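Local atomic coordinates of caspase recruitment domain-containing protein 19 (Homo sapiens, PDB entry 4FH0), a protein that associates with BCL10 through its caspase recruitment domain, the part modelled here, and inhibits the NF-kappa-B activation that BCL10 induces. Residues Asp30-Gln35 with Tyr82-Ile87. The protein carries 2 engineered substitutions. Residues are numbered along the deposited sequence; the frame is centred on the assembly and turned at random. Where two conformers were deposited one is given.
Sequences DRIILQ and YRALYI
Gln35, packed against Ile87, has its OE1 hydrogen-bonded to NE2 of His88, the residue after Ile87 on helix 75-88, and its CD lies 4.0 Å from Ile87 CD1. With OE1 taken by His88, the amide NE2 is left on the side of Arg83, which is consistent with that bond setting the rotation of the amide. The approach to Arg83 is a loose one: Gln35 NE2 stays 4.1 Å from Arg83 NH1, and since both atoms are N-H donors this is a mere contact. The amide and guanidinium planes stand 88° apart. Ile87 CD1 fills the corner between the two groups, and the same methyl sits 4.1 Å above the centre of one guanidinium face. CG of Gln35 is anti to the backbone N (chi1 -165°), which sets it 3.8 Å from Ala84 CB, and the bend at chi2 then turns the amide across Ile87. Cutting this side chain back to alanine would remove CG and the amide, and is likely to leave His88 NE2 without this partner and Ile87 CD1 with less to pack on.

Beneath this polar margin the contact is apolar and buried. The two branches of Ile32 divide the work, CG2 meeting Ala84 CB at 3.9 Å and CD1 reaching Leu85 CD1, whose side chain runs alongside and points the same way. Leu85 also touches Leu18 of helix 7-18, and Ile32 also touches Phe81. The small Ala84 marks the nearest backbone approach, 5.4 Å from its CA to Ile32 CA. The local axes pass 9.1 Å apart. With 135° between their N-to-C directions, the segments run in generally opposite senses, joining helix 26-37 to helix 75-88 within the all-helical bundle of the CARD, a member of the death-fold superfamily.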
ATOM      1  N   ASP A  30      -8.468  -1.077  -2.441  1.00  9.29           N
ATOM      2  CA  ASP A  30      -8.747  -1.113  -3.864  1.00  9.69           C
ATOM      3  C   ASP A  30      -8.408   0.219  -4.518  1.00  8.76           C
ATOM      4  O   ASP A  30      -7.849   0.242  -5.624  1.00  9.28           O
ATOM      5  CB  ASP A  30     -10.211  -1.469  -4.101  1.00 11.74           C
ATOM      6  CG  ASP A  30     -10.553  -2.857  -3.627  1.00 14.59           C
ATOM      7  OD1 ASP A  30      -9.629  -3.651  -3.268  1.00 15.11           O
ATOM      8  OD2 ASP A  30     -11.765  -3.135  -3.594  1.00 16.71           O
ATOM      9  N   ARG A  31      -8.742   1.325  -3.855  1.00  8.24           N
ATOM     10  CA  ARG A  31      -8.448   2.635  -4.419  1.00  8.30           C
ATOM     11  C   ARG A  31      -6.953   2.933  -4.423  1.00  7.11           C
ATOM     12  O   ARG A  31      -6.462   3.589  -5.338  1.00  7.82           O
ATOM     13  CB  ARG A  31      -9.190   3.719  -3.662  1.00  9.49           C
ATOM     14  CG  ARG A  31     -10.676   3.623  -3.892  1.00 12.25           C
ATOM     15  CD  ARG A  31     -11.413   4.569  -3.028  1.00 16.08           C
ATOM     16  NE  ARG A  31     -12.829   4.558  -3.344  1.00 18.29           N
ATOM     17  CZ  ARG A  31     -13.791   4.941  -2.512  1.00 20.70           C
ATOM     18  NH1 ARG A  31     -13.517   5.344  -1.274  1.00 22.28           N
ATOM     19  NH2 ARG A  31     -15.043   4.899  -2.916  1.00 22.07           N
ATOM     20  N   ILE A  32      -6.234   2.477  -3.394  1.00  6.83           N
ATOM     21  CA  ILE A  32      -4.798   2.625  -3.355  1.00  6.93           C
ATOM     22  C   ILE A  32      -4.160   1.871  -4.526  1.00  6.89           C
ATOM     23  O   ILE A  32      -3.258   2.388  -5.190  1.00  7.64           O
ATOM     24  CB  ILE A  32      -4.261   2.123  -2.003  1.00  7.42           C
ATOM     25  CG1 ILE A  32      -4.668   3.120  -0.903  1.00  7.90           C
ATOM     26  CG2 ILE A  32      -2.759   1.971  -2.037  1.00  8.32           C
ATOM     27  CD1 ILE A  32      -4.483   2.613   0.526  1.00  9.26           C
ATOM     28  N   ILE A  33      -4.622   0.654  -4.775  1.00  7.69           N
ATOM     29  CA  ILE A  33      -4.099  -0.137  -5.872  0.60  8.27           C
ATOM     30  C   ILE A  33      -4.331   0.588  -7.195  1.00  8.30           C
ATOM     31  O   ILE A  33      -3.440   0.660  -8.053  1.00  9.10           O
ATOM     32  CB  ILE A  33      -4.723  -1.522  -5.876  0.60  8.64           C
ATOM     33  CG1 ILE A  33      -4.094  -2.342  -4.757  0.60  9.35           C
ATOM     34  CG2 ILE A  33      -4.528  -2.228  -7.226  0.60  8.82           C
ATOM     35  CD1 ILE A  33      -4.907  -3.534  -4.387  0.60  9.37           C
ATOM     36  N   LEU A  34      -5.522   1.151  -7.362  1.00  9.21           N
ATOM     37  CA  LEU A  34      -5.808   1.897  -8.585  1.00 10.49           C
ATOM     38  C   LEU A  34      -4.899   3.109  -8.741  1.00  9.06           C
ATOM     39  O   LEU A  34      -4.398   3.381  -9.826  1.00  9.27           O
ATOM     40  CB  LEU A  34      -7.260   2.291  -8.640  1.00 13.76           C
ATOM     41  CG  LEU A  34      -8.118   1.062  -8.935  1.00 17.19           C
ATOM     42  CD1 LEU A  34      -9.561   1.466  -8.921  1.00 19.01           C
ATOM     43  CD2 LEU A  34      -7.746   0.444 -10.272  1.00 19.13           C
ATOM     44  N   GLN A  35      -4.651   3.808  -7.648  1.00  8.88           N
ATOM     45  CA  GLN A  35      -3.744   4.942  -7.654  1.00  9.48           C
ATOM     46  C   GLN A  35      -2.342   4.531  -8.113  1.00  9.11           C
ATOM     47  O   GLN A  35      -1.677   5.267  -8.829  1.00 10.69           O
ATOM     48  CB  GLN A  35      -3.665   5.530  -6.251  1.00 10.63           C
ATOM     49  CG  GLN A  35      -3.054   6.878  -6.207  1.00 14.16           C
ATOM     50  CD  GLN A  35      -3.927   7.866  -6.939  1.00 18.36           C
ATOM     51  OE1 GLN A  35      -5.156   7.855  -6.808  1.00 20.21           O
ATOM     52  NE2 GLN A  35      -3.312   8.690  -7.726  1.00 21.12           N
ATOM     53  N   TYR A  82       2.897   5.995  -0.056  1.00  6.20           N
ATOM     54  CA  TYR A  82       2.508   6.951   0.978  1.00  6.44           C
ATOM     55  C   TYR A  82       1.603   8.032   0.424  1.00  6.76           C
ATOM     56  O   TYR A  82       0.679   8.470   1.102  1.00  7.66           O
ATOM     57  CB  TYR A  82       3.712   7.551   1.688  1.00  7.23           C
ATOM     58  CG  TYR A  82       4.229   6.617   2.766  1.00  8.13           C
ATOM     59  CD1 TYR A  82       5.246   5.714   2.516  1.00  9.43           C
ATOM     60  CD2 TYR A  82       3.670   6.617   4.027  1.00  9.82           C
ATOM     61  CE1 TYR A  82       5.685   4.850   3.503  1.00 10.21           C
ATOM     62  CE2 TYR A  82       4.122   5.766   5.023  1.00 10.11           C
ATOM     63  CZ  TYR A  82       5.115   4.875   4.761  1.00  9.98           C
ATOM     64  OH  TYR A  82       5.551   3.989   5.735  1.00 10.99           O
ATOM     65  N   ARG A  83       1.851   8.472  -0.801  1.00  7.56           N
ATOM     66  CA  ARG A  83       0.963   9.449  -1.396  1.00  9.10           C
ATOM     67  C   ARG A  83      -0.428   8.849  -1.600  1.00  8.13           C
ATOM     68  O   ARG A  83      -1.442   9.480  -1.300  1.00  9.48           O
ATOM     69  CB  ARG A  83       1.514   9.984  -2.713  1.00 12.09           C
ATOM     70  CG  ARG A  83       0.489  10.920  -3.384  1.00 17.27           C
ATOM     71  CD  ARG A  83       1.132  11.812  -4.414  1.00 21.56           C
ATOM     72  NE  ARG A  83       0.161  12.472  -5.296  1.00 25.57           N
ATOM     73  CZ  ARG A  83      -0.283  11.940  -6.432  1.00 28.03           C
ATOM     74  NH1 ARG A  83       0.141  10.740  -6.813  1.00 28.97           N
ATOM     75  NH2 ARG A  83      -1.141  12.596  -7.191  1.00 29.43           N
ATOM     76  N   ALA A  84      -0.496   7.612  -2.076  1.00  7.54           N
ATOM     77  CA  ALA A  84      -1.780   6.954  -2.292  1.00  7.28           C
ATOM     78  C   ALA A  84      -2.536   6.767  -0.981  1.00  6.88           C
ATOM     79  O   ALA A  84      -3.770   6.884  -0.915  1.00  7.49           O
ATOM     80  CB  ALA A  84      -1.564   5.599  -2.989  1.00  7.97           C
ATOM     81  N   LEU A  85      -1.800   6.445   0.073  1.00  6.82           N
ATOM     82  CA  LEU A  85      -2.386   6.300   1.399  1.00  6.74           C
ATOM     83  C   LEU A  85      -2.945   7.624   1.909  1.00  7.21           C
ATOM     84  O   LEU A  85      -4.022   7.675   2.500  1.00  8.17           O
ATOM     85  CB  LEU A  85      -1.340   5.758   2.371  1.00  7.37           C
ATOM     86  CG  LEU A  85      -1.826   5.301   3.734  1.00  9.13           C
ATOM     87  CD1 LEU A  85      -2.591   3.996   3.644  1.00 10.41           C
ATOM     88  CD2 LEU A  85      -0.640   5.178   4.696  1.00  9.68           C
ATOM     89  N   TYR A  86      -2.214   8.712   1.702  1.00  7.30           N
ATOM     90  CA  TYR A  86      -2.744  10.037   2.028  1.00  7.92           C
ATOM     91  C   TYR A  86      -4.050  10.300   1.293  1.00  8.67           C
ATOM     92  O   TYR A  86      -5.038  10.757   1.883  1.00  9.61           O
ATOM     93  CB  TYR A  86      -1.749  11.152   1.681  1.00  8.00           C
ATOM     94  CG  TYR A  86      -2.417  12.512   1.660  1.00  7.69           C
ATOM     95  CD1 TYR A  86      -2.761  13.153   2.823  1.00  8.18           C
ATOM     96  CD2 TYR A  86      -2.721  13.126   0.463  1.00  8.14           C
ATOM     97  CE1 TYR A  86      -3.401  14.370   2.799  1.00  9.00           C
ATOM     98  CE2 TYR A  86      -3.358  14.351   0.421  1.00  9.02           C
ATOM     99  CZ  TYR A  86      -3.698  14.965   1.593  1.00  8.87           C
ATOM    100  OH  TYR A  86      -4.323  16.187   1.592  1.00 11.05           O
ATOM    101  N   ILE A  87      -4.078  10.009   0.006  1.00  8.13           N
ATOM    102  CA  ILE A  87      -5.284  10.306  -0.791  1.00  9.26           C
ATOM    103  C   ILE A  87      -6.497   9.495  -0.325  1.00  9.42           C
ATOM    104  O   ILE A  87      -7.595  10.054  -0.169  1.00 11.20           O
ATOM    105  CB  ILE A  87      -5.049  10.056  -2.308  1.00 11.05           C
ATOM    106  CG1 ILE A  87      -3.985  11.021  -2.821  1.00 12.38           C
ATOM    107  CG2 ILE A  87      -6.370  10.182  -3.098  1.00 11.75           C
ATOM    108  CD1 ILE A  87      -3.493  10.691  -4.198  1.00 14.06           C
TER